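Local coordinates for possible protein of nuclear scaffold (Encephalitozoon cuniculi, PDB 3KAE) that probably serves as the Cdc27 subunit of the anaphase-promoting complex, here represented by its homodimeric N-terminal tetratricopeptide-repeat domain, at residues C[157-162]-C[183-188]; C[8-13]-C[100-105]; C[63-68]-C[91-96]; C[123-128]-C[135-140]; C[216-221]-C[228-233]. One frame throughout, in Å; residues are numbered along the deposited sequence.

Interaction 1. Residues C[157-162]-C[183-188]; sequences NKVPQK and DSIEFH
The Schellman motif that ends helix 147-155 of this tetratricopeptide-repeat domain puts Asn157 beside His188 of helix 176-190, and the loop that follows lays Val159 against Ile185 of the same helix. Asn157 has left helical backbone angles, with a positive phi of 56°, and the chain turns there and touches the later helix at Asn157 and Val159. The polar half of the contact is an amide meeting an imidazole. Asn157 OD1 approaches His188 CD2 to 3.1 Å, and Asn157 CG lies 3.3 Å from His188 NE2. The two planes are inclined by 39°, and the oxygen arrives obliquely, so the groups neither stack nor lie in one plane. Although Asn157 OD1 is 3.4 Å from His188 NE2, the angle is too poor for a hydrogen bond; amide and imidazole meet by van der Waals contact, with no well-aimed polar bond. His188 reaches this place with CG anti to its backbone N (chi1 164°), while its carbonyl O binds Arg217 NE on helix 206-220 and so links the helix onward. The second half is purely apolar. Leu154 of helix 147-155 touches both Val159 and Ile185, so three side chains meet where the loop passes the helix. Both methyl branches of Val159 take part: Val159 CG2 reaches Ile185 CD1 at 3.9 Å, and Val159 CG1 sits closer, 3.6 Å from Ile185 CG1 and 3.8 Å from Ile185 CD1.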
# COMPACT_ATOMS: atom_id res chain seq x y z
N ASN C 157 18.92 -3.03 24.61
CA ASN C 157 18.87 -3.90 25.77
C ASN C 157 17.87 -3.38 26.81
O ASN C 157 17.91 -3.79 27.97
CB ASN C 157 20.26 -4.06 26.39
CG ASN C 157 20.34 -5.20 27.39
OD1 ASN C 157 19.74 -6.27 27.19
ND2 ASN C 157 21.10 -4.99 28.47
N LYS C 158 16.99 -2.48 26.39
CA LYS C 158 16.02 -1.87 27.30
C LYS C 158 14.63 -2.51 27.25
O LYS C 158 13.63 -1.88 27.60
CB LYS C 158 15.94 -0.35 27.10
CG LYS C 158 16.48 0.48 28.27
CD LYS C 158 17.96 0.78 28.12
CE LYS C 158 18.20 1.78 26.99
NZ LYS C 158 19.65 2.03 26.75
N VAL C 159 14.56 -3.76 26.82
CA VAL C 159 13.31 -4.49 26.85
C VAL C 159 12.94 -4.85 28.29
O VAL C 159 13.78 -5.34 29.05
CB VAL C 159 13.40 -5.75 25.97
CG1 VAL C 159 14.66 -6.55 26.32
CG2 VAL C 159 12.15 -6.58 26.11
N PRO C 160 11.69 -4.59 28.68
CA PRO C 160 11.19 -4.83 30.04
C PRO C 160 10.94 -6.31 30.32
O PRO C 160 10.19 -6.94 29.58
CB PRO C 160 9.84 -4.08 30.06
CG PRO C 160 9.81 -3.26 28.80
CD PRO C 160 10.66 -4.00 27.81
N GLN C 161 11.55 -6.83 31.38
CA GLN C 161 11.43 -8.24 31.72
C GLN C 161 10.76 -8.43 33.08
O GLN C 161 10.78 -7.53 33.92
CB GLN C 161 12.81 -8.91 31.71
N LYS C 162 10.17 -9.60 33.27
CA LYS C 162 9.51 -9.94 34.53
C LYS C 162 10.52 -10.24 35.62
O LYS C 162 11.66 -9.76 35.58
CB LYS C 162 8.58 -11.14 34.35
N ASP C 183 14.13 -15.40 23.59
CA ASP C 183 15.38 -15.96 23.11
C ASP C 183 16.42 -14.87 22.91
O ASP C 183 17.59 -15.03 23.27
CB ASP C 183 15.17 -16.74 21.82
CG ASP C 183 14.36 -18.00 22.04
OD1 ASP C 183 13.98 -18.28 23.19
OD2 ASP C 183 14.12 -18.72 21.05
N SER C 184 15.96 -13.75 22.35
CA SER C 184 16.82 -12.61 22.06
C SER C 184 17.37 -12.02 23.35
O SER C 184 18.55 -11.71 23.45
CB SER C 184 16.05 -11.53 21.26
OG SER C 184 15.59 -12.03 20.01
N ILE C 185 16.52 -11.85 24.34
CA ILE C 185 16.98 -11.29 25.59
C ILE C 185 18.07 -12.23 26.15
O ILE C 185 19.15 -11.80 26.56
CB ILE C 185 15.85 -11.14 26.63
CG1 ILE C 185 14.78 -10.17 26.15
CG2 ILE C 185 16.43 -10.65 27.95
CD1 ILE C 185 13.55 -10.14 27.03
N GLU C 186 17.77 -13.52 26.12
CA GLU C 186 18.70 -14.50 26.65
C GLU C 186 20.02 -14.53 25.88
O GLU C 186 21.09 -14.60 26.50
CB GLU C 186 18.09 -15.90 26.68
CG GLU C 186 19.06 -16.94 27.23
CD GLU C 186 18.50 -18.36 27.18
OE1 GLU C 186 17.27 -18.52 27.05
OE2 GLU C 186 19.31 -19.31 27.28
N PHE C 187 19.93 -14.51 24.55
CA PHE C 187 21.13 -14.63 23.75
C PHE C 187 22.02 -13.42 23.99
O PHE C 187 23.25 -13.54 24.01
CB PHE C 187 20.85 -14.79 22.26
CG PHE C 187 22.08 -14.65 21.41
CD1 PHE C 187 22.44 -13.42 20.88
CD2 PHE C 187 22.91 -15.75 21.19
CE1 PHE C 187 23.59 -13.28 20.12
CE2 PHE C 187 24.06 -15.63 20.42
CZ PHE C 187 24.39 -14.39 19.88
N HIS C 188 21.40 -12.26 24.19
CA HIS C 188 22.16 -11.04 24.37
C HIS C 188 23.14 -11.18 25.53
O HIS C 188 24.31 -10.80 25.45
CB HIS C 188 21.25 -9.85 24.62
CG HIS C 188 21.98 -8.67 25.19
ND1 HIS C 188 22.74 -7.82 24.41
CD2 HIS C 188 22.09 -8.22 26.46
CE1 HIS C 188 23.27 -6.89 25.17
NE2 HIS C 188 22.90 -7.11 26.42

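Interaction 2. Residues C[8-13]-C[100-105]; sequences KICKSI and DARIQE
In this tetratricopeptide-repeat domain the N-terminal helix 5-14 comes nearest to the short helix 101-104 at Cys10 and Arg102, whose CA atoms are 7.4 Å apart. Through this gap Cys10 supplies the bridging atom: its SG rests 3.7 Å from Arg102 CB, and the same SG lies 4.2 Å from Ile103 CD1. Arg102 thus touches with the root of its side chain. Its chain then bends at chi3 (-66°), which returns the guanidinium to Asp100, the N-cap residue of its own helix. Arg102 NE gives a 2.8 Å salt-bridged hydrogen bond to Asp100 OD1, meeting the syn lone pair from a position where the oxygen stands 21° out of the guanidinium plane. The capping bond proper, from Arg102 N to Asp100 OD1, is weak at 3.5 Å, as is a further bond from Arg102 NH2. One carboxylate oxygen therefore serves both the helix start and the arginine. Ile6 of helix 5-14 touches Asp100, Arg102 and Ile103, and Ile103 also meets Leu38 of helix 36-45. Next to Cys10, Lys11 and Ser12 pack on Phe115 of the second subunit, so helix 5-14 has helix 101-104 as one neighbour and the dimer partner as another. With the arginine charge paired inside its own segment, the chemistry between the segments is one of sulfur and aliphatic carbon, held by dispersion over a small buried area.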
# COMPACT_ATOMS: atom_id res chain seq x y z
N LYS C 8 -16.84 -1.20 -6.00
CA LYS C 8 -15.88 -1.07 -7.09
C LYS C 8 -14.56 -0.49 -6.61
O LYS C 8 -13.51 -0.79 -7.18
CB LYS C 8 -16.46 -0.19 -8.21
N ILE C 9 -14.62 0.39 -5.62
CA ILE C 9 -13.41 0.99 -5.08
C ILE C 9 -12.63 -0.09 -4.31
O ILE C 9 -11.42 -0.25 -4.51
CB ILE C 9 -13.71 2.21 -4.20
CG1 ILE C 9 -14.18 3.38 -5.05
CG2 ILE C 9 -12.46 2.63 -3.39
CD1 ILE C 9 -14.88 4.51 -4.28
N CYS C 10 -13.33 -0.83 -3.46
CA CYS C 10 -12.72 -1.91 -2.70
C CYS C 10 -12.06 -2.88 -3.65
O CYS C 10 -10.91 -3.29 -3.45
CB CYS C 10 -13.76 -2.64 -1.87
SG CYS C 10 -14.38 -1.64 -0.51
N LYS C 11 -12.78 -3.23 -4.71
CA LYS C 11 -12.23 -4.14 -5.69
C LYS C 11 -10.97 -3.60 -6.35
O LYS C 11 -10.03 -4.36 -6.61
CB LYS C 11 -13.27 -4.54 -6.74
CG LYS C 11 -12.85 -5.76 -7.53
CD LYS C 11 -13.90 -6.18 -8.54
CE LYS C 11 -15.11 -6.80 -7.87
NZ LYS C 11 -16.13 -7.23 -8.88
N SER C 12 -10.93 -2.30 -6.60
CA SER C 12 -9.75 -1.68 -7.20
C SER C 12 -8.55 -1.65 -6.25
O SER C 12 -7.40 -1.72 -6.70
CB SER C 12 -10.07 -0.25 -7.66
OG SER C 12 -11.21 -0.22 -8.50
N ILE C 13 -8.83 -1.50 -4.96
CA ILE C 13 -7.77 -1.50 -3.96
C ILE C 13 -7.15 -2.90 -3.90
O ILE C 13 -5.96 -3.07 -4.08
CB ILE C 13 -8.30 -1.06 -2.59
CG1 ILE C 13 -8.67 0.42 -2.66
CG2 ILE C 13 -7.25 -1.34 -1.51
CD1 ILE C 13 -9.79 0.84 -1.72
N ASP C 100 -20.23 2.61 5.18
CA ASP C 100 -20.28 1.26 4.64
C ASP C 100 -19.29 0.37 5.39
O ASP C 100 -18.17 0.79 5.70
CB ASP C 100 -19.95 1.26 3.14
CG ASP C 100 -20.13 -0.11 2.49
OD1 ASP C 100 -19.16 -0.62 1.89
OD2 ASP C 100 -21.24 -0.68 2.58
N ALA C 101 -19.71 -0.86 5.69
CA ALA C 101 -18.91 -1.79 6.47
C ALA C 101 -17.54 -2.09 5.85
O ALA C 101 -16.57 -2.31 6.57
CB ALA C 101 -19.68 -3.08 6.71
N ARG C 102 -17.47 -2.09 4.52
CA ARG C 102 -16.22 -2.39 3.84
C ARG C 102 -15.21 -1.27 4.03
O ARG C 102 -14.00 -1.48 4.01
CB ARG C 102 -16.47 -2.65 2.35
CG ARG C 102 -17.17 -3.97 2.09
CD ARG C 102 -17.77 -4.02 0.70
NE ARG C 102 -18.86 -3.05 0.55
CZ ARG C 102 -19.58 -2.91 -0.55
NH1 ARG C 102 -19.33 -3.66 -1.61
NH2 ARG C 102 -20.55 -2.00 -0.61
N ILE C 103 -15.73 -0.06 4.22
CA ILE C 103 -14.91 1.11 4.45
C ILE C 103 -14.48 1.17 5.92
O ILE C 103 -13.34 1.50 6.24
CB ILE C 103 -15.67 2.39 4.05
CG1 ILE C 103 -16.01 2.33 2.56
CG2 ILE C 103 -14.86 3.63 4.35
CD1 ILE C 103 -14.85 1.85 1.71
N GLN C 104 -15.41 0.83 6.81
CA GLN C 104 -15.20 0.93 8.24
C GLN C 104 -13.96 0.14 8.64
O GLN C 104 -13.16 0.58 9.46
CB GLN C 104 -16.44 0.43 9.00
CG GLN C 104 -16.65 1.08 10.37
CD GLN C 104 -17.64 2.25 10.35
OE1 GLN C 104 -18.65 2.22 9.64
NE2 GLN C 104 -17.36 3.27 11.16
N GLU C 105 -13.81 -1.03 8.02
CA GLU C 105 -12.68 -1.91 8.30
C GLU C 105 -11.34 -1.23 8.09
O GLU C 105 -10.34 -1.66 8.65
CB GLU C 105 -12.76 -3.16 7.41
CG GLU C 105 -13.79 -4.18 7.85
CD GLU C 105 -13.81 -5.40 6.94
OE1 GLU C 105 -13.36 -5.28 5.78
OE2 GLU C 105 -14.26 -6.48 7.40

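Interaction 3. Residues C[63-68]-C[91-96]; sequences TSKYYE and GKVERD
Thr63 OG1 has two sets of partners: the backbone N of Val108, its strongest, to which it is hydrogen-bonded, and both carboxylate oxygens of Asp96. In this tetratricopeptide-repeat domain the contact places the loop between helices 78-89 and 101-104 against the start of helix 62-74, whose segment 63-68 lies within the APC3 family region. Asp96 OD1 and Asp96 OD2 are each 3.2 Å from Thr63 OG1, and both bonds are weak. Thr63 holds OG1 beside its backbone N (chi1 -53°), and its side chain crosses that of Asp96 at about a right angle. Asp96 OD1 also lies 3.4 Å from Thr63 CB, and Asp96 OD2 has a further weak bond to Thr61 OG1.

Two residues along the helix the contact turns apolar. Lys65 bends at chi2 (-58°), and its charged tip leaves the loop for its own helix, where Lys65 NZ and Glu68 OE2 form a salt bridge at 3.3 Å; the aliphatic part of the lysine, rather than its ammonium group, therefore meets Val93. The helix also meets the dimer interface: Tyr66 OH binds Tyr15 O of the second subunit, and Tyr67 OH binds Arg16 NE of that same second subunit. Closing the span from the loop side, Val93 CG1 lies 3.8 Å from Lys65 CG, the methylene that the bent lysine presents.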
# COMPACT_ATOMS: atom_id res chain seq x y z
N THR C 63 -8.71 8.35 12.56
CA THR C 63 -8.19 7.76 11.32
C THR C 63 -7.52 8.82 10.47
O THR C 63 -6.51 8.57 9.84
CB THR C 63 -9.29 7.07 10.47
OG1 THR C 63 -10.02 6.13 11.26
CG2 THR C 63 -8.66 6.33 9.31
N SER C 64 -8.06 10.03 10.49
CA SER C 64 -7.53 11.08 9.63
C SER C 64 -6.21 11.57 10.19
O SER C 64 -5.25 11.74 9.45
CB SER C 64 -8.53 12.25 9.46
OG SER C 64 -8.29 13.33 10.37
N LYS C 65 -6.17 11.79 11.50
CA LYS C 65 -4.95 12.24 12.17
C LYS C 65 -3.86 11.19 12.09
O LYS C 65 -2.69 11.50 11.95
CB LYS C 65 -5.25 12.62 13.62
CG LYS C 65 -5.97 13.94 13.76
CD LYS C 65 -5.15 15.06 13.13
CE LYS C 65 -5.85 16.40 13.28
NZ LYS C 65 -5.11 17.52 12.64
N TYR C 66 -4.26 9.93 12.14
CA TYR C 66 -3.30 8.84 11.96
C TYR C 66 -2.66 8.86 10.56
O TYR C 66 -1.43 8.89 10.44
CB TYR C 66 -3.94 7.48 12.27
CG TYR C 66 -2.94 6.35 12.25
CD1 TYR C 66 -1.98 6.22 13.24
CD2 TYR C 66 -2.94 5.44 11.21
CE1 TYR C 66 -1.06 5.21 13.19
CE2 TYR C 66 -2.04 4.42 11.17
CZ TYR C 66 -1.09 4.31 12.16
OH TYR C 66 -0.20 3.30 12.10
N TYR C 67 -3.47 8.87 9.50
CA TYR C 67 -2.92 8.96 8.14
C TYR C 67 -2.16 10.28 7.94
O TYR C 67 -1.20 10.36 7.19
CB TYR C 67 -4.01 8.76 7.07
CG TYR C 67 -4.22 7.30 6.80
CD1 TYR C 67 -5.13 6.56 7.53
CD2 TYR C 67 -3.46 6.65 5.85
CE1 TYR C 67 -5.29 5.21 7.31
CE2 TYR C 67 -3.61 5.29 5.63
CZ TYR C 67 -4.52 4.58 6.36
OH TYR C 67 -4.70 3.23 6.12
N GLU C 68 -2.59 11.30 8.66
CA GLU C 68 -1.90 12.55 8.58
C GLU C 68 -0.46 12.36 9.05
O GLU C 68 0.48 12.77 8.36
CB GLU C 68 -2.62 13.58 9.45
CG GLU C 68 -2.41 14.98 9.01
CD GLU C 68 -3.26 15.96 9.80
OE1 GLU C 68 -4.50 15.94 9.68
OE2 GLU C 68 -2.66 16.75 10.54
N GLY C 91 -6.92 12.73 22.89
CA GLY C 91 -8.37 12.67 22.73
C GLY C 91 -9.03 13.95 22.24
O GLY C 91 -10.08 14.32 22.75
N LYS C 92 -8.43 14.61 21.26
CA LYS C 92 -9.01 15.82 20.68
C LYS C 92 -9.52 15.60 19.24
O LYS C 92 -9.49 16.52 18.41
CB LYS C 92 -8.01 16.98 20.75
N VAL C 93 -9.98 14.39 18.95
CA VAL C 93 -10.52 14.06 17.63
C VAL C 93 -11.94 13.48 17.76
O VAL C 93 -12.32 12.97 18.81
CB VAL C 93 -9.64 13.03 16.89
CG1 VAL C 93 -8.19 13.52 16.81
CG2 VAL C 93 -9.71 11.69 17.58
N GLU C 94 -12.71 13.56 16.68
CA GLU C 94 -14.08 13.05 16.68
C GLU C 94 -14.10 11.58 16.28
O GLU C 94 -13.15 11.07 15.68
CB GLU C 94 -14.97 13.84 15.71
CG GLU C 94 -14.44 15.20 15.29
CD GLU C 94 -14.56 16.26 16.37
OE1 GLU C 94 -14.96 15.91 17.50
OE2 GLU C 94 -14.24 17.44 16.09
N ARG C 95 -15.19 10.90 16.60
CA ARG C 95 -15.45 9.55 16.11
C ARG C 95 -15.68 9.58 14.60
O ARG C 95 -16.42 10.42 14.10
CB ARG C 95 -16.68 8.96 16.80
CG ARG C 95 -16.61 8.96 18.32
CD ARG C 95 -17.92 8.47 18.95
NE ARG C 95 -18.92 9.53 19.08
CZ ARG C 95 -20.07 9.41 19.73
NH1 ARG C 95 -20.38 8.26 20.32
NH2 ARG C 95 -20.91 10.43 19.79
N ASP C 96 -15.04 8.67 13.88
CA ASP C 96 -15.28 8.56 12.44
C ASP C 96 -16.77 8.36 12.17
O ASP C 96 -17.50 7.86 13.02
CB ASP C 96 -14.46 7.43 11.82
CG ASP C 96 -13.00 7.81 11.59
OD1 ASP C 96 -12.58 7.91 10.42
OD2 ASP C 96 -12.27 8.02 12.58

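Interaction 4. Residues C[123-128]-C[135-140]; sequences LCTLSG and GHYVRS
Cys124 and His136 make a sulfur-aromatic contact within an antiparallel helix pair of this tetratricopeptide-repeat domain, formed by helices 113-126 and 130-143. The sulfur comes at the ring edge: Cys124 SG is 4.4 Å from the centroid of the His136 ring and 80° off the ring normal. It touches the CD2-NE2 side, with Cys124 SG 3.5 Å from His136 CD2 and 3.7 Å from His136 NE2. The ring's rotation is probably fixed by hydrogen bonds, chiefly His136 ND1 with Glu117 OE1, supplemented by a weak bond of NE2 with Glu132.

Beside it, Thr125 and Tyr137 pair by van der Waals contact, their side chains crossing at about a right angle. Each hydroxyl has its hydrogen bond to another residue: Thr125 OG1 with Gly121 O, one turn back, and Tyr137 OH with Asp122 OD1 on the facing helix. Tyr137 also packs on Pro149, Asn152 and Leu153, carrying the hairpin onto helix 147-155. Between the two hydroxyls themselves there is contact without a hydrogen bond: Thr125 OG1 stands 3.6 Å from Tyr137 OH and 3.9 Å from Tyr137 CE2, oblique to the phenol ring.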
# COMPACT_ATOMS: atom_id res chain seq x y z
N LEU C 123 9.04 8.43 15.56
CA LEU C 123 9.11 9.87 15.37
C LEU C 123 10.07 10.55 16.35
O LEU C 123 10.90 11.36 15.91
CB LEU C 123 7.71 10.50 15.42
CG LEU C 123 6.75 9.93 14.35
CD1 LEU C 123 5.29 10.26 14.65
CD2 LEU C 123 7.14 10.40 12.94
N CYS C 124 9.96 10.25 17.65
CA CYS C 124 10.88 10.81 18.66
C CYS C 124 12.30 10.47 18.30
O CYS C 124 13.16 11.33 18.28
CB CYS C 124 10.61 10.29 20.08
SG CYS C 124 9.07 10.87 20.78
N THR C 125 12.53 9.20 17.98
CA THR C 125 13.84 8.73 17.56
C THR C 125 14.37 9.47 16.34
O THR C 125 15.47 10.02 16.36
CB THR C 125 13.83 7.23 17.27
OG1 THR C 125 13.57 6.51 18.47
CG2 THR C 125 15.16 6.81 16.68
N LEU C 126 13.59 9.47 15.26
CA LEU C 126 14.03 10.11 14.02
C LEU C 126 14.24 11.60 14.25
O LEU C 126 14.99 12.25 13.52
CB LEU C 126 12.97 9.90 12.94
CG LEU C 126 12.90 8.52 12.32
CD1 LEU C 126 11.54 8.31 11.67
CD2 LEU C 126 14.02 8.35 11.33
N SER C 127 13.57 12.12 15.27
CA SER C 127 13.53 13.54 15.53
C SER C 127 14.62 13.95 16.54
O SER C 127 14.79 15.13 16.87
CB SER C 127 12.13 13.93 16.03
OG SER C 127 11.91 15.32 15.95
N GLY C 128 15.37 12.96 17.01
CA GLY C 128 16.49 13.22 17.91
C GLY C 128 16.20 13.07 19.39
O GLY C 128 17.03 13.45 20.22
N GLY C 135 10.74 5.31 25.61
CA GLY C 135 9.58 5.33 26.49
C GLY C 135 8.28 4.99 25.77
O GLY C 135 7.42 4.30 26.33
N HIS C 136 8.13 5.47 24.54
CA HIS C 136 6.95 5.10 23.74
C HIS C 136 7.05 3.64 23.32
O HIS C 136 6.05 2.91 23.37
CB HIS C 136 6.75 6.02 22.53
CG HIS C 136 6.51 7.46 22.91
ND1 HIS C 136 5.45 7.85 23.69
CD2 HIS C 136 7.21 8.58 22.63
CE1 HIS C 136 5.49 9.16 23.87
NE2 HIS C 136 6.55 9.62 23.24
N TYR C 137 8.25 3.19 22.94
CA TYR C 137 8.44 1.78 22.60
C TYR C 137 8.09 0.88 23.77
O TYR C 137 7.45 -0.17 23.61
CB TYR C 137 9.87 1.50 22.17
CG TYR C 137 10.29 2.12 20.86
CD1 TYR C 137 9.41 2.20 19.77
CD2 TYR C 137 11.58 2.59 20.70
CE1 TYR C 137 9.82 2.76 18.57
CE2 TYR C 137 12.00 3.15 19.52
CZ TYR C 137 11.13 3.23 18.45
OH TYR C 137 11.59 3.79 17.29
N VAL C 138 8.53 1.28 24.96
CA VAL C 138 8.24 0.53 26.17
C VAL C 138 6.73 0.47 26.38
O VAL C 138 6.18 -0.60 26.63
CB VAL C 138 8.92 1.15 27.40
CG1 VAL C 138 8.29 0.61 28.68
CG2 VAL C 138 10.40 0.88 27.36
N ARG C 139 6.07 1.62 26.25
CA ARG C 139 4.65 1.69 26.55
C ARG C 139 3.88 0.88 25.50
O ARG C 139 2.90 0.21 25.80
CB ARG C 139 4.18 3.15 26.63
CG ARG C 139 2.77 3.33 27.17
CD ARG C 139 2.60 4.66 27.89
NE ARG C 139 3.33 5.73 27.24
CZ ARG C 139 4.31 6.48 27.74
NH1 ARG C 139 4.84 7.39 26.94
NH2 ARG C 139 4.76 6.35 28.98
N SER C 140 4.37 0.92 24.27
CA SER C 140 3.79 0.15 23.19
C SER C 140 3.93 -1.35 23.41
O SER C 140 2.96 -2.12 23.24
CB SER C 140 4.44 0.51 21.87
OG SER C 140 3.99 -0.36 20.85

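Interaction 5. Residues C[216-221]-C[228-233]; sequences RRYFNL and KACFEL
The sulfur of Cys230 at the edge of the Tyr218 ring is the distinctive feature where helices 206-220 and 224-237 pack roughly antiparallel near the C terminus of the domain. Cys230 SG lies 4.9 Å from the centroid of the Tyr218 ring and 77° off its normal, which places it beside the ring near its plane. The atoms that touch are on one side of the phenol: Cys230 SG is 3.7 Å from Tyr218 CE2 and 3.9 Å from Tyr218 CD2. Ile211 and Ala215 of helix 206-220 also lie against Cys230, so the thiol has an aliphatic as well as an aromatic surround. Tyr218 is itself in an edge-to-face arrangement with Phe187, connecting this hairpin to helix 176-190.

The second contact sets a ring against a backbone. Phe231 has CG anti to its carbonyl carbon (chi1 -72°), which extends the ring across the gap until Phe231 CZ is 3.8 Å from Arg216 N and 4.2 Å from Arg216 CA. The backbone nitrogen meets the ring obliquely. Arg216 offers this main-chain surface alone, for the end of its side chain leads away from 228-233 and lies about 5 Å from a bound glycerol, probably from the crystallisation liquor. The interface is thus made of sulfur, aromatic carbon and helix backbone, and its cohesion probably rests mainly on dispersion, with a modest sulfur-aromatic electrostatic share and little part for the arginine's charge.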
# COMPACT_ATOMS: atom_id res chain seq x y z
N ARG C 216 25.08 -8.70 15.12
CA ARG C 216 25.25 -7.33 15.58
C ARG C 216 25.81 -7.34 16.99
O ARG C 216 26.73 -6.60 17.31
CB ARG C 216 23.89 -6.61 15.55
CG ARG C 216 23.91 -5.19 16.07
CD ARG C 216 22.49 -4.70 16.23
NE ARG C 216 21.78 -5.47 17.24
CZ ARG C 216 20.46 -5.60 17.29
NH1 ARG C 216 19.70 -5.02 16.36
NH2 ARG C 216 19.89 -6.31 18.26
N ARG C 217 25.22 -8.17 17.84
CA ARG C 217 25.71 -8.31 19.20
C ARG C 217 27.18 -8.74 19.22
O ARG C 217 27.99 -8.20 19.98
CB ARG C 217 24.88 -9.35 19.95
CG ARG C 217 25.37 -9.60 21.37
CD ARG C 217 25.35 -8.31 22.18
NE ARG C 217 25.62 -8.57 23.59
CZ ARG C 217 26.10 -7.66 24.45
NH1 ARG C 217 26.37 -6.43 24.04
NH2 ARG C 217 26.29 -8.00 25.72
N TYR C 218 27.51 -9.72 18.38
CA TYR C 218 28.88 -10.17 18.27
C TYR C 218 29.82 -9.02 17.93
O TYR C 218 30.90 -8.91 18.50
CB TYR C 218 29.01 -11.28 17.23
CG TYR C 218 28.54 -12.62 17.71
CD1 TYR C 218 29.02 -13.16 18.90
CD2 TYR C 218 27.62 -13.36 16.98
CE1 TYR C 218 28.60 -14.39 19.35
CE2 TYR C 218 27.18 -14.59 17.42
CZ TYR C 218 27.68 -15.11 18.61
OH TYR C 218 27.27 -16.35 19.07
N PHE C 219 29.42 -8.18 16.99
CA PHE C 219 30.29 -7.08 16.60
C PHE C 219 30.53 -6.14 17.79
O PHE C 219 31.68 -5.82 18.11
CB PHE C 219 29.73 -6.31 15.41
CG PHE C 219 30.62 -5.21 14.94
CD1 PHE C 219 31.62 -5.46 14.00
CD2 PHE C 219 30.48 -3.92 15.45
CE1 PHE C 219 32.45 -4.45 13.57
CE2 PHE C 219 31.31 -2.90 15.02
CZ PHE C 219 32.30 -3.16 14.07
N ASN C 220 29.45 -5.72 18.43
CA ASN C 220 29.53 -4.86 19.61
C ASN C 220 30.42 -5.43 20.72
O ASN C 220 30.90 -4.70 21.58
CB ASN C 220 28.13 -4.58 20.17
CG ASN C 220 27.18 -3.98 19.13
OD1 ASN C 220 27.59 -3.62 18.02
ND2 ASN C 220 25.91 -3.87 19.49
N LEU C 221 30.64 -6.74 20.69
CA LEU C 221 31.50 -7.37 21.70
C LEU C 221 32.93 -7.57 21.20
O LEU C 221 33.77 -8.09 21.92
CB LEU C 221 30.92 -8.72 22.15
CG LEU C 221 29.55 -8.70 22.82
CD1 LEU C 221 29.27 -10.04 23.49
CD2 LEU C 221 29.44 -7.56 23.81
N LYS C 228 30.87 -12.04 11.53
CA LYS C 228 30.89 -12.25 10.07
C LYS C 228 30.26 -13.59 9.67
O LYS C 228 29.59 -13.69 8.64
CB LYS C 228 32.31 -12.16 9.52
N ALA C 229 30.50 -14.61 10.49
CA ALA C 229 29.89 -15.91 10.26
C ALA C 229 28.38 -15.76 10.17
O ALA C 229 27.76 -16.15 9.18
CB ALA C 229 30.28 -16.87 11.38
N CYS C 230 27.80 -15.16 11.21
CA CYS C 230 26.36 -14.90 11.25
C CYS C 230 25.84 -14.10 10.06
O CYS C 230 24.86 -14.48 9.42
CB CYS C 230 25.99 -14.20 12.56
SG CYS C 230 25.94 -15.30 14.01
N PHE C 231 26.50 -12.98 9.76
CA PHE C 231 26.11 -12.14 8.63
C PHE C 231 26.22 -12.93 7.33
O PHE C 231 25.31 -12.93 6.51
CB PHE C 231 26.99 -10.90 8.54
CG PHE C 231 26.73 -9.87 9.62
CD1 PHE C 231 25.49 -9.24 9.71
CD2 PHE C 231 27.74 -9.52 10.52
CE1 PHE C 231 25.25 -8.28 10.69
CE2 PHE C 231 27.51 -8.57 11.50
CZ PHE C 231 26.27 -7.94 11.58
N GLU C 232 27.35 -13.60 7.14
CA GLU C 232 27.58 -14.39 5.94
C GLU C 232 26.48 -15.43 5.73
O GLU C 232 26.00 -15.61 4.61
CB GLU C 232 28.96 -15.06 6.00
N LEU C 233 26.06 -16.11 6.80
CA LEU C 233 24.97 -17.08 6.71
C LEU C 233 23.73 -16.47 6.07
O LEU C 233 23.24 -16.97 5.05
CB LEU C 233 24.62 -17.65 8.09
CG LEU C 233 23.20 -18.22 8.19
CD1 LEU C 233 23.05 -19.44 7.29
CD2 LEU C 233 22.83 -18.58 9.61

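From the N terminus, interaction 2 closes the longest loop, bringing helix 5-14 to helix 101-104 across 86 intervening residues. Interaction 3 is nested inside that loop and joins helix 62-74 to the connection ahead of helix 101-104; both touch the second subunit. Interaction 4 then closes a short hairpin between helices 113-126 and 130-143. Interaction 1 follows in series, returning the loop after helix 147-155 to helix 176-190, and interaction 5 closes the last hairpin. None of the five cross. Interaction 1 links the neighbouring contacts of the C-terminal half: it touches interaction 4 through Pro160 and Val138, and adjoins interaction 5, its centre about 18 Å from each.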